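Side-chain contacts in UL37 (Suid herpesvirus 1, PDB 4K70), which belongs to the inner tegument of the virion and probably takes part in controlling the intracellular trafficking of viral particles, this chain being its N-terminal half: residues R55-T60 against E64-A69; E86-L91 against E129-F134; V265-A270 against R277-G282; V305-A310 against R347-L352; Q328-A331 against Q335-E338. One frame throughout, in Å; residues are numbered along the deposited sequence. Where two conformers were deposited one is given.

Contact 1: R55-T60 against E64-A69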
# COMPACT_ATOMS: atom_id res chain seq x y z
N ARG A 55 -25.34 -33.91 -0.44
CA ARG A 55 -26.54 -34.63 -0.83
C ARG A 55 -26.74 -34.59 -2.33
O ARG A 55 -27.25 -35.55 -2.92
CB ARG A 55 -27.78 -34.07 -0.12
CG ARG A 55 -28.98 -34.03 -1.04
CD ARG A 55 -30.25 -34.54 -0.38
NE ARG A 55 -30.97 -33.49 0.34
CZ ARG A 55 -31.35 -32.33 -0.18
NH1 ARG A 55 -31.07 -32.03 -1.45
NH2 ARG A 55 -32.01 -31.46 0.57
N ALA A 56 -26.34 -33.50 -2.97
CA ALA A 56 -26.42 -33.42 -4.42
C ALA A 56 -25.59 -34.52 -5.10
O ALA A 56 -26.01 -35.11 -6.10
CB ALA A 56 -26.00 -32.05 -4.91
N TYR A 57 -24.40 -34.80 -4.57
CA TYR A 57 -23.54 -35.81 -5.16
C TYR A 57 -24.10 -37.21 -4.91
O TYR A 57 -24.10 -38.05 -5.81
CB TYR A 57 -22.11 -35.72 -4.62
CG TYR A 57 -21.22 -36.84 -5.12
CD1 TYR A 57 -20.85 -36.92 -6.46
CD2 TYR A 57 -20.77 -37.83 -4.26
CE1 TYR A 57 -20.05 -37.94 -6.92
CE2 TYR A 57 -19.97 -38.86 -4.71
CZ TYR A 57 -19.61 -38.92 -6.05
OH TYR A 57 -18.81 -39.95 -6.51
N VAL A 58 -24.56 -37.44 -3.69
CA VAL A 58 -25.19 -38.71 -3.32
C VAL A 58 -26.33 -39.08 -4.28
O VAL A 58 -26.45 -40.24 -4.69
CB VAL A 58 -25.73 -38.67 -1.87
CG1 VAL A 58 -26.71 -39.80 -1.64
CG2 VAL A 58 -24.59 -38.77 -0.87
N GLU A 59 -27.16 -38.11 -4.66
CA GLU A 59 -28.36 -38.41 -5.43
C GLU A 59 -28.18 -38.33 -6.96
O GLU A 59 -28.93 -38.95 -7.71
CB GLU A 59 -29.54 -37.55 -4.95
CG GLU A 59 -29.87 -37.81 -3.47
CD GLU A 59 -31.11 -37.09 -2.98
OE1 GLU A 59 -31.72 -36.32 -3.75
OE2 GLU A 59 -31.48 -37.29 -1.80
N THR A 60 -27.20 -37.57 -7.42
CA THR A 60 -27.00 -37.41 -8.86
C THR A 60 -25.68 -38.01 -9.30
O THR A 60 -25.49 -38.31 -10.48
CB THR A 60 -27.05 -35.94 -9.30
OG1 THR A 60 -25.81 -35.30 -8.96
CG2 THR A 60 -28.21 -35.21 -8.63
N GLU A 64 -20.00 -32.18 -11.22
CA GLU A 64 -20.25 -30.84 -10.68
C GLU A 64 -20.50 -30.88 -9.18
O GLU A 64 -19.92 -30.10 -8.42
CB GLU A 64 -21.45 -30.19 -11.39
CG GLU A 64 -21.20 -29.81 -12.85
CD GLU A 64 -20.94 -31.02 -13.74
OE1 GLU A 64 -21.39 -32.13 -13.39
OE2 GLU A 64 -20.28 -30.86 -14.79
N ALA A 65 -21.36 -31.79 -8.74
CA ALA A 65 -21.66 -31.96 -7.32
C ALA A 65 -20.44 -32.38 -6.51
O ALA A 65 -20.27 -31.95 -5.37
CB ALA A 65 -22.78 -32.98 -7.13
N ALA A 66 -19.61 -33.23 -7.11
CA ALA A 66 -18.41 -33.71 -6.43
C ALA A 66 -17.47 -32.54 -6.19
O ALA A 66 -16.98 -32.34 -5.07
CB ALA A 66 -17.73 -34.78 -7.27
N VAL A 67 -17.22 -31.79 -7.25
CA VAL A 67 -16.35 -30.61 -7.22
C VAL A 67 -16.85 -29.56 -6.23
O VAL A 67 -16.08 -29.05 -5.40
CB VAL A 67 -16.22 -29.98 -8.62
CG1 VAL A 67 -15.56 -28.60 -8.54
CG2 VAL A 67 -15.45 -30.90 -9.55
N LEU A 68 -18.14 -29.26 -6.31
CA LEU A 68 -18.74 -28.30 -5.40
C LEU A 68 -18.48 -28.71 -3.95
O LEU A 68 -17.89 -27.96 -3.18
CB LEU A 68 -20.24 -28.18 -5.65
CG LEU A 68 -21.06 -27.30 -4.69
CD1 LEU A 68 -20.66 -25.82 -4.83
CD2 LEU A 68 -22.54 -27.48 -4.94
N ALA A 69 -18.92 -29.92 -3.58
CA ALA A 69 -18.83 -30.37 -2.19
C ALA A 69 -17.40 -30.40 -1.69
O ALA A 69 -17.11 -29.93 -0.58
CB ALA A 69 -19.45 -31.74 -2.05

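Contact 2: E86-L91 against E129-F134. With NA (sodium ion), chain U.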
# COMPACT_ATOMS: atom_id res chain seq x y z
N GLU A 86 -11.72 -5.36 12.11
CA GLU A 86 -12.00 -6.33 13.16
C GLU A 86 -10.92 -7.42 13.27
O GLU A 86 -11.04 -8.35 14.05
CB GLU A 86 -13.38 -6.96 12.94
CG GLU A 86 -14.47 -5.91 12.65
CD GLU A 86 -15.77 -6.53 12.19
OE1 GLU A 86 -15.95 -7.74 12.40
OE2 GLU A 86 -16.60 -5.82 11.59
N GLY A 87 -9.86 -7.31 12.47
CA GLY A 87 -8.76 -8.26 12.58
C GLY A 87 -9.05 -9.66 12.10
O GLY A 87 -9.98 -9.88 11.33
N THR A 88 -8.26 -10.63 12.56
CA THR A 88 -8.39 -12.01 12.08
C THR A 88 -9.50 -12.84 12.75
O THR A 88 -9.94 -13.85 12.19
CB THR A 88 -7.06 -12.78 12.21
OG1 THR A 88 -6.61 -12.73 13.57
CG2 THR A 88 -5.99 -12.17 11.29
N ALA A 89 -9.94 -12.44 13.95
CA ALA A 89 -10.86 -13.27 14.74
C ALA A 89 -12.07 -13.81 13.96
O ALA A 89 -12.35 -15.01 14.01
CB ALA A 89 -11.30 -12.54 16.02
N PRO A 90 -12.79 -12.93 13.25
CA PRO A 90 -13.97 -13.36 12.50
C PRO A 90 -13.65 -14.37 11.39
O PRO A 90 -14.50 -15.21 11.08
CB PRO A 90 -14.47 -12.06 11.87
CG PRO A 90 -13.91 -10.97 12.74
CD PRO A 90 -12.57 -11.48 13.15
N LEU A 91 -12.46 -14.27 10.80
CA LEU A 91 -12.04 -15.24 9.80
C LEU A 91 -11.75 -16.57 10.44
O LEU A 91 -12.16 -17.61 9.93
CB LEU A 91 -10.78 -14.79 9.06
CG LEU A 91 -10.99 -13.65 8.07
CD1 LEU A 91 -9.73 -13.47 7.22
CD2 LEU A 91 -12.22 -13.94 7.21
N GLU A 129 -2.75 -20.11 8.78
CA GLU A 129 -1.37 -19.67 8.63
C GLU A 129 -1.28 -18.27 8.08
O GLU A 129 -0.51 -17.45 8.56
CB GLU A 129 -0.59 -20.61 7.71
CG GLU A 129 -0.47 -22.02 8.25
CD GLU A 129 0.33 -22.91 7.31
OE1 GLU A 129 1.06 -22.37 6.45
OE2 GLU A 129 0.22 -24.14 7.43
N TRP A 130 -2.09 -17.99 7.06
CA TRP A 130 -2.12 -16.67 6.46
C TRP A 130 -2.53 -15.60 7.49
O TRP A 130 -1.88 -14.55 7.59
CB TRP A 130 -3.05 -16.66 5.23
CG TRP A 130 -2.93 -15.43 4.39
CD1 TRP A 130 -2.16 -15.26 3.27
CD2 TRP A 130 -3.62 -14.18 4.58
NE1 TRP A 130 -2.33 -14.00 2.77
CE2 TRP A 130 -3.22 -13.31 3.55
CE3 TRP A 130 -4.54 -13.72 5.53
CZ2 TRP A 130 -3.70 -12.00 3.45
CZ3 TRP A 130 -5.02 -12.42 5.42
CH2 TRP A 130 -4.60 -11.57 4.39
N CYS A 131 -3.58 -15.88 8.27
CA CYS A 131 -3.98 -14.96 9.35
C CYS A 131 -2.87 -14.75 10.38
O CYS A 131 -2.71 -13.66 10.90
CB CYS A 131 -5.27 -15.43 10.06
SG CYS A 131 -6.76 -15.32 9.02
N ALA A 132 -2.11 -15.80 10.69
CA ALA A 132 -1.00 -15.66 11.62
C ALA A 132 0.04 -14.71 11.03
O ALA A 132 0.61 -13.87 11.75
CB ALA A 132 -0.38 -17.02 11.94
N ALA A 133 0.29 -14.84 9.73
CA ALA A 133 1.21 -13.94 9.04
C ALA A 133 0.67 -12.52 9.03
O ALA A 133 1.42 -11.55 9.19
CB ALA A 133 1.45 -14.43 7.61
N PHE A 134 -0.64 -12.39 8.81
CA PHE A 134 -1.27 -11.08 8.79
C PHE A 134 -1.00 -10.40 10.13
O PHE A 134 -0.48 -9.29 10.17
CB PHE A 134 -2.77 -11.20 8.52
CG PHE A 134 -3.52 -9.91 8.63
CD1 PHE A 134 -4.06 -9.50 9.84
CD2 PHE A 134 -3.71 -9.10 7.51
CE1 PHE A 134 -4.76 -8.30 9.94
CE2 PHE A 134 -4.41 -7.91 7.59
CZ PHE A 134 -4.94 -7.51 8.81
NA NA U . -17.01 -9.00 10.94
O HOH W 1 -16.23 -9.25 8.68

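Contact 3: V265-A270 against R277-G282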
# COMPACT_ATOMS: atom_id res chain seq x y z
N VAL A 265 8.98 28.63 10.54
CA VAL A 265 10.34 28.29 10.96
C VAL A 265 10.88 29.29 11.98
O VAL A 265 11.43 28.91 13.03
CB VAL A 265 11.30 28.17 9.73
CG1 VAL A 265 12.74 28.06 10.18
CG2 VAL A 265 10.92 26.97 8.88
N SER A 266 10.69 30.58 11.68
CA SER A 266 11.16 31.65 12.55
C SER A 266 10.53 31.58 13.94
O SER A 266 11.21 31.78 14.95
CB SER A 266 10.85 33.02 11.93
OG SER A 266 11.64 33.23 10.78
N ALA A 267 9.24 31.29 13.98
CA ALA A 267 8.51 31.21 15.24
C ALA A 267 9.05 30.08 16.12
O ALA A 267 9.23 30.26 17.33
CB ALA A 267 7.04 30.99 14.96
N ALA A 268 9.32 28.93 15.53
CA ALA A 268 9.87 27.81 16.28
C ALA A 268 11.28 28.12 16.75
O ALA A 268 11.65 27.82 17.87
CB ALA A 268 9.83 26.53 15.46
N LEU A 269 12.08 28.74 15.88
CA LEU A 269 13.45 29.06 16.26
C LEU A 269 13.48 30.13 17.35
O LEU A 269 14.31 30.07 18.26
CB LEU A 269 14.29 29.47 15.05
CG LEU A 269 14.69 28.34 14.10
CD1 LEU A 269 15.21 28.89 12.77
CD2 LEU A 269 15.73 27.42 14.74
N ALA A 270 12.57 31.10 17.26
CA ALA A 270 12.53 32.21 18.22
C ALA A 270 12.10 31.73 19.60
O ALA A 270 12.44 32.34 20.61
CB ALA A 270 11.59 33.31 17.73
N ARG A 277 4.16 27.92 15.76
CA ARG A 277 4.13 28.05 14.31
C ARG A 277 3.74 29.45 13.84
O ARG A 277 3.73 29.72 12.64
CB ARG A 277 3.17 27.02 13.70
CG ARG A 277 3.61 25.57 13.86
CD ARG A 277 2.76 24.65 12.99
NE ARG A 277 3.24 23.27 13.00
CZ ARG A 277 2.89 22.37 13.91
NH1 ARG A 277 2.07 22.70 14.90
NH2 ARG A 277 3.37 21.13 13.84
N GLU A 278 3.43 30.34 14.79
CA GLU A 278 2.98 31.69 14.44
C GLU A 278 3.68 32.77 15.24
O GLU A 278 4.18 32.53 16.34
CB GLU A 278 1.47 31.81 14.68
CG GLU A 278 0.66 30.67 14.11
CD GLU A 278 -0.63 30.45 14.87
OE1 GLU A 278 -1.37 31.44 15.07
OE2 GLU A 278 -0.90 29.29 15.26
N LEU A 279 3.72 33.97 14.67
CA LEU A 279 4.31 35.12 15.32
C LEU A 279 3.26 36.19 15.59
O LEU A 279 2.75 36.82 14.66
CB LEU A 279 5.41 35.71 14.44
CG LEU A 279 6.73 34.94 14.37
CD1 LEU A 279 7.58 35.48 13.24
CD2 LEU A 279 7.47 35.02 15.70
N ARG A 280 2.93 36.40 16.86
CA ARG A 280 2.06 37.51 17.24
C ARG A 280 2.75 38.84 16.93
O ARG A 280 3.97 38.96 17.08
CB ARG A 280 1.70 37.44 18.73
CG ARG A 280 2.87 37.12 19.65
CD ARG A 280 2.48 37.21 21.14
NE ARG A 280 1.99 38.53 21.60
CZ ARG A 280 2.36 39.72 21.12
NH1 ARG A 280 3.25 39.82 20.13
NH2 ARG A 280 1.84 40.83 21.64
N PRO A 281 1.96 39.84 16.49
CA PRO A 281 2.52 41.15 16.09
C PRO A 281 3.27 41.81 17.24
O PRO A 281 2.91 41.62 18.40
CB PRO A 281 1.27 41.96 15.72
CG PRO A 281 0.24 40.94 15.38
CD PRO A 281 0.50 39.79 16.31
N GLY A 282 4.32 42.57 16.92
CA GLY A 282 5.15 43.17 17.95
C GLY A 282 6.23 42.24 18.46
O GLY A 282 7.08 42.64 19.26

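Contact 4: V305-A310 against R347-L352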
# COMPACT_ATOMS: atom_id res chain seq x y z
N VAL A 305 16.28 20.92 2.61
CA VAL A 305 15.55 20.91 3.89
C VAL A 305 15.34 22.34 4.39
O VAL A 305 14.45 22.60 5.20
CB VAL A 305 16.25 20.06 4.97
CG1 VAL A 305 17.32 20.86 5.68
CG2 VAL A 305 15.22 19.55 5.98
N HIS A 306 16.16 23.28 3.90
CA HIS A 306 15.91 24.71 4.10
C HIS A 306 15.10 25.12 2.87
O HIS A 306 15.63 25.64 1.90
CB HIS A 306 17.25 25.45 4.17
CG HIS A 306 17.12 26.94 4.33
ND1 HIS A 306 15.92 27.57 4.54
CD2 HIS A 306 18.07 27.91 4.33
CE1 HIS A 306 16.12 28.87 4.65
NE2 HIS A 306 17.42 29.10 4.53
N VAL A 307 13.80 24.82 2.89
CA VAL A 307 13.01 24.89 1.67
C VAL A 307 12.79 26.33 1.19
O VAL A 307 12.67 26.59 -0.01
CB VAL A 307 11.67 24.12 1.82
CG1 VAL A 307 10.68 24.92 2.67
CG2 VAL A 307 11.08 23.75 0.45
N ALA A 308 12.77 27.28 2.12
CA ALA A 308 12.62 28.68 1.74
C ALA A 308 13.80 29.15 0.88
O ALA A 308 13.61 29.87 -0.09
CB ALA A 308 12.45 29.57 2.97
N ALA A 309 15.02 28.73 1.23
CA ALA A 309 16.19 29.05 0.42
C ALA A 309 16.12 28.38 -0.95
O ALA A 309 16.40 28.99 -1.98
CB ALA A 309 17.47 28.65 1.14
N ALA A 310 15.77 27.10 -0.94
CA ALA A 310 15.74 26.31 -2.17
C ALA A 310 14.69 26.86 -3.12
O ALA A 310 14.86 26.80 -4.34
CB ALA A 310 15.47 24.84 -1.84
N ARG A 347 7.49 15.27 1.78
CA ARG A 347 6.24 15.44 1.03
C ARG A 347 5.92 16.91 0.79
O ARG A 347 5.63 17.32 -0.33
CB ARG A 347 5.05 14.80 1.76
CG ARG A 347 3.76 14.89 0.96
CD ARG A 347 2.50 14.85 1.84
NE ARG A 347 2.40 15.97 2.76
CZ ARG A 347 1.95 17.19 2.43
NH1 ARG A 347 1.57 17.45 1.19
NH2 ARG A 347 1.88 18.14 3.36
N ARG A 348 5.97 17.69 1.86
CA ARG A 348 5.63 19.11 1.77
C ARG A 348 6.66 19.89 0.95
O ARG A 348 6.30 20.80 0.21
CB ARG A 348 5.48 19.70 3.18
CG ARG A 348 5.29 21.19 3.22
CD ARG A 348 4.02 21.61 2.51
NE ARG A 348 3.65 22.98 2.85
CZ ARG A 348 2.81 23.73 2.14
NH1 ARG A 348 2.27 23.24 1.03
NH2 ARG A 348 2.53 24.97 2.52
N HIS A 349 7.93 19.54 1.07
CA HIS A 349 8.98 20.28 0.32
C HIS A 349 8.91 20.02 -1.17
O HIS A 349 9.22 20.91 -1.98
CB HIS A 349 10.37 19.97 0.87
CG HIS A 349 10.60 20.54 2.24
ND1 HIS A 349 11.80 20.41 2.91
CD2 HIS A 349 9.78 21.23 3.06
CE1 HIS A 349 11.71 21.02 4.08
NE2 HIS A 349 10.49 21.52 4.20
N CYS A 350 8.55 18.80 -1.54
CA CYS A 350 8.32 18.48 -2.94
C CYS A 350 7.21 19.37 -3.49
O CYS A 350 7.34 19.96 -4.54
CB CYS A 350 7.95 17.01 -3.11
SG CYS A 350 9.32 15.84 -2.92
N ASP A 351 6.09 19.42 -2.77
CA ASP A 351 4.97 20.25 -3.17
C ASP A 351 5.39 21.71 -3.38
O ASP A 351 5.04 22.34 -4.38
CB ASP A 351 3.86 20.15 -2.11
CG ASP A 351 2.69 21.04 -2.43
OD1 ASP A 351 1.90 20.67 -3.33
OD2 ASP A 351 2.54 22.09 -1.76
N LEU A 352 6.17 22.24 -2.45
CA LEU A 352 6.60 23.63 -2.54
C LEU A 352 7.63 23.87 -3.66
O LEU A 352 7.56 24.87 -4.34
CB LEU A 352 7.18 24.09 -1.19
CG LEU A 352 6.20 24.23 -0.02
CD1 LEU A 352 6.99 24.51 1.24
CD2 LEU A 352 5.17 25.35 -0.28

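Contact 5: Q328-A331 against Q335-E338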
# COMPACT_ATOMS: atom_id res chain seq x y z
N GLN A 328 16.93 8.99 -9.78
CA GLN A 328 16.87 8.32 -11.07
C GLN A 328 17.38 6.90 -10.97
O GLN A 328 16.85 6.00 -11.63
CB GLN A 328 17.71 9.07 -12.09
CG GLN A 328 17.04 10.27 -12.69
CD GLN A 328 17.97 11.00 -13.63
OE1 GLN A 328 18.72 11.89 -13.22
NE2 GLN A 328 17.95 10.61 -14.89
N ALA A 329 18.41 6.68 -10.16
CA ALA A 329 19.04 5.35 -10.10
C ALA A 329 18.23 4.34 -9.28
O ALA A 329 18.52 3.14 -9.30
CB ALA A 329 20.43 5.47 -9.53
N SER A 330 17.24 4.84 -8.55
CA SER A 330 16.46 4.01 -7.62
C SER A 330 15.54 3.04 -8.36
O SER A 330 14.81 3.44 -9.27
CB SER A 330 15.62 4.90 -6.70
OG SER A 330 16.43 5.69 -5.85
N ALA A 331 15.53 1.78 -7.94
CA ALA A 331 14.69 0.78 -8.57
C ALA A 331 13.70 0.16 -7.58
O ALA A 331 13.11 -0.87 -7.86
CB ALA A 331 15.54 -0.32 -9.24
N GLN A 335 14.63 2.68 -1.90
CA GLN A 335 15.73 3.44 -2.47
C GLN A 335 15.34 4.88 -2.79
O GLN A 335 16.05 5.82 -2.44
CB GLN A 335 16.25 2.73 -3.73
CG GLN A 335 16.94 1.41 -3.41
CD GLN A 335 17.30 0.61 -4.65
OE1 GLN A 335 17.32 1.13 -5.76
NE2 GLN A 335 17.59 -0.68 -4.47
N VAL A 336 14.21 5.06 -3.46
CA VAL A 336 13.86 6.39 -3.93
C VAL A 336 13.40 7.25 -2.75
O VAL A 336 13.78 8.41 -2.65
CB VAL A 336 12.81 6.36 -5.08
CG1 VAL A 336 11.47 5.80 -4.59
CG2 VAL A 336 12.61 7.78 -5.66
N VAL A 337 12.61 6.69 -1.84
CA VAL A 337 12.16 7.45 -0.67
C VAL A 337 13.33 7.81 0.24
O VAL A 337 13.37 8.90 0.79
CB VAL A 337 11.10 6.69 0.13
CG1 VAL A 337 10.67 7.51 1.33
CG2 VAL A 337 9.91 6.37 -0.77
N GLU A 338 14.30 6.91 0.38
CA GLU A 338 15.49 7.24 1.17
C GLU A 338 16.28 8.39 0.52
O GLU A 338 16.81 9.26 1.21
CB GLU A 338 16.40 6.02 1.34
CG GLU A 338 17.74 6.37 1.99
CD GLU A 338 18.47 5.14 2.52
OE1 GLU A 338 17.98 4.02 2.31
OE2 GLU A 338 19.54 5.31 3.15

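Contact 1: R55-T60 against E64-A69
The Tyr57 ring has the methyl of Ala65 at one edge, close to its plane, while the methyl of Ala66 comes in obliquely, with Ala66 CB 3.9 Å from both Tyr57 CD1 and Tyr57 CE1. Leu112 and Arg457 of helix 438-458 also touch the Tyr57 side chain. CG of Tyr57 stands anti to the backbone N (chi1 174°), which runs the ring out beside Ala66 and leaves the root of the side chain against Ala65. There the packing is closest: Ala65 CB sits 3.5 Å from Tyr57 CA, nearer to the backbone than to Tyr57 CB at 3.8 Å, and it also meets Ala56 CB at 4.0 Å. This is a helical hairpin, the end of helix 39-60 turning through a very short connection into the start of helix 63-78. The local axes run nearly antiparallel, 159° apart, and come within 8.1 Å of each other, a spacing that the methyl-sized side chains of Ala56, Ala65 and Ala66 allow. In the last turn of the first helix one carbonyl is doubly held: Ala56 O accepts both Thr60 N and Thr60 OG1, the latter at 2.9 Å, and the two donors come from opposite faces of the carbonyl plane. Thr60 OG1 is also hydrogen-bonded to Thr62 OG1 in the connection, and its remaining approach across the hairpin is a looser one, to Ala65 CB.

Contact 2: E86-L91 against E129-F134
Thr88 meets Cys131 and Phe134 through its methyl because of its first torsion: chi1 56° puts Thr88 OG1 between the backbone N and the carbonyl carbon, and so turns CG2 anti to the carbonyl carbon, towards the facing helix. Phe134 answers with CG anti to its own backbone N (chi1 174°), and the two side chains slide past each other in opposite directions. Thr88 CG2 thus settles 3.6 Å from Cys131 CB and equally far from Phe134 CD1, approaching the ring obliquely. The thiol stands out from the helix between Thr88 and Leu91: Cys131 SG rests 3.9 Å from Leu91 CD1 and about as far from Thr88 CG2. The hydroxyl of Thr88 is hydrogen-bonded to Asp135 OD2, one residue beyond Phe134. In the all-helical fold this seats the loop leading into helix 89-98, and the first turn of that helix, against the second half of helix 120-137; helix 175-188 also packs on Leu91 and Phe134, and Trp84 stacks on the Phe134 ring. The loop itself is a metal-binding one. Glu86 faces away from the packed side, its chain extended, and Glu86 OE1 ligates a sodium ion at 2.2 Å, with a water as a further ligand; together with Asp83 it also forms a calcium site.

Contact 3: V265-A270 against R277-G282
Ala267 is where the loop presses on the helix: Ala267 CB packs directly on the backbone of 277-282, 3.5 Å from Glu278 O, with Glu278 N and Arg277 C a little farther. With no more than a methyl in the way, the returning chain comes close enough to put the CA atoms of Ala267 and Arg277 5.5 Å apart. Leu279 covers the neighbouring ground. Its CG, anti to the carbonyl carbon (chi1 -74°), carries the branch back alongside the helix, with Leu279 CD2 4.0 Å from Ala267 CA, while the other methyl, CD1, only brushes Ser266 CB at 4.3 Å. Ser266 OG plays no part in this; it is held by Glu262 O and Arg286 O. Away from Ala267 the contact thins quickly. The side chains of Arg277 and Glu278 leave the backbone in the direction away from the helix, Arg277 to a salt bridge with Asp220 and a hydrogen bond to His224 O, and Glu278 towards the exposed side. Arg280 to Gly282 run on past the helix in the open. The loop that follows helix 260-271 doubles back across it, with main chain packed on Ala267 and Leu279 alongside, and continues towards helix 307-311: loop-on-helix packing.

Contact 4: V305-A310 against R347-L352
Val307 can be followed outward onto the imidazole of His349. Its CB stands almost exactly over the ring, 3.6 Å from the centroid and only 6° off the normal, a textbook CH-pi contact with the ring face. The two branches then part over the same face. CG2, anti to the backbone N, leans to the root of the ring and lies 3.7 Å from His349 CG; CG1, which at chi1 75° falls between the backbone N and the carbonyl carbon, goes over the opposite rim to 3.7 Å from His349 NE2. At its far end Val307 CG1 also reaches Leu352, whose CD1 is 4.0 Å away, one helical turn on from the histidine.

The ring is held for this from another direction. His349 ND1 is hydrogen-bonded to Gly344 O, so the proton is probably on that nitrogen, and the bond should limit rotation of the imidazole. Val305 comes in beside it, with Val305 O 3.4 Å from His349 CE1 in an oblique approach. Further out, Leu352 CD2 lies over the centre of the Arg348 guanidinium.

Val261 of helix 260-271 packs on both Val307 and Leu352, and Thr217 of helix 208-223 touches His349. Asp351, on the same turn as these residues, has been seen as a calcium ligand in this protein, though no calcium is bound to it in this chain. The contact joins the start of the short helix 307-311, with His306 at its N-cap, to the first turns of helix 347-358: helix-to-helix packing in the interior of an all-helical fold.

Contact 5: Q328-A331 against Q335-E338
Gln335 OE1 takes the backbone N-H of Ala331 in a nearly linear bond of ordinary length, 2.9 Å from Ala331 N with 176° at the hydrogen. The approach to the oxygen is less regular: the donor stands above the carbonyl plane of the amide, 40° out of it. Since the partner is an N-H, the bond settles which end of the amide is the oxygen. Gln335 gets there with CG anti to its carbonyl carbon (chi1 -68°) and the chain extended beyond, so that the side chain reaches back from helix 333-342 to the residues that precede it.

Beneath this arm sits Ser330. Its side chain is pressed against the backbone between Gln335 and Val336: Ser330 OG is 3.3 Å from Val336 CA, and Ser330 CB is 3.6 Å from Val336 CB. Ser330 OG also comes within 3.6 Å of Gln335 CB. The hydroxyl lies equally near Val336 N but at a poor angle, and is not bonded to it; its hydrogen bond is to Ala326 O, back in helix 321-329. Val336 also packs on Cys430 and Met431 of helix 422-431 and on Val381 of helix 366-385, while Ala331 O is taken by Arg434 NH2.

The segments form the corner between two helices joined by a very short turn. Its inner side is a serine wedged against main chain and valine, while its outer side is closed by one side-chain-to-backbone bond, which gives Ala331 N, past the end of the first helix, the acceptor that a helical turn no longer supplies.

How the contacts relate
Contacts 1 and 5 are tight corners between consecutive helices, but the first is sealed by alanine methyls in a buried hairpin, while the second, partly open, relies on an amide-to-backbone bond. Contacts 2 and 4 are buried and join parts about 37 residues apart, the one by a threonine methyl just ahead of a helix, the other by a valine over an imidazole. Contact 3, partly exposed, lays a loop on a helix. Contact 5 is nested in the chain between the segments of contact 4. Helix 260-271 supplies one side of contact 3 and, through Val261, also packs on contact 4. Contact 1 lies at the other end, about 76 Å from contact 3 between centres.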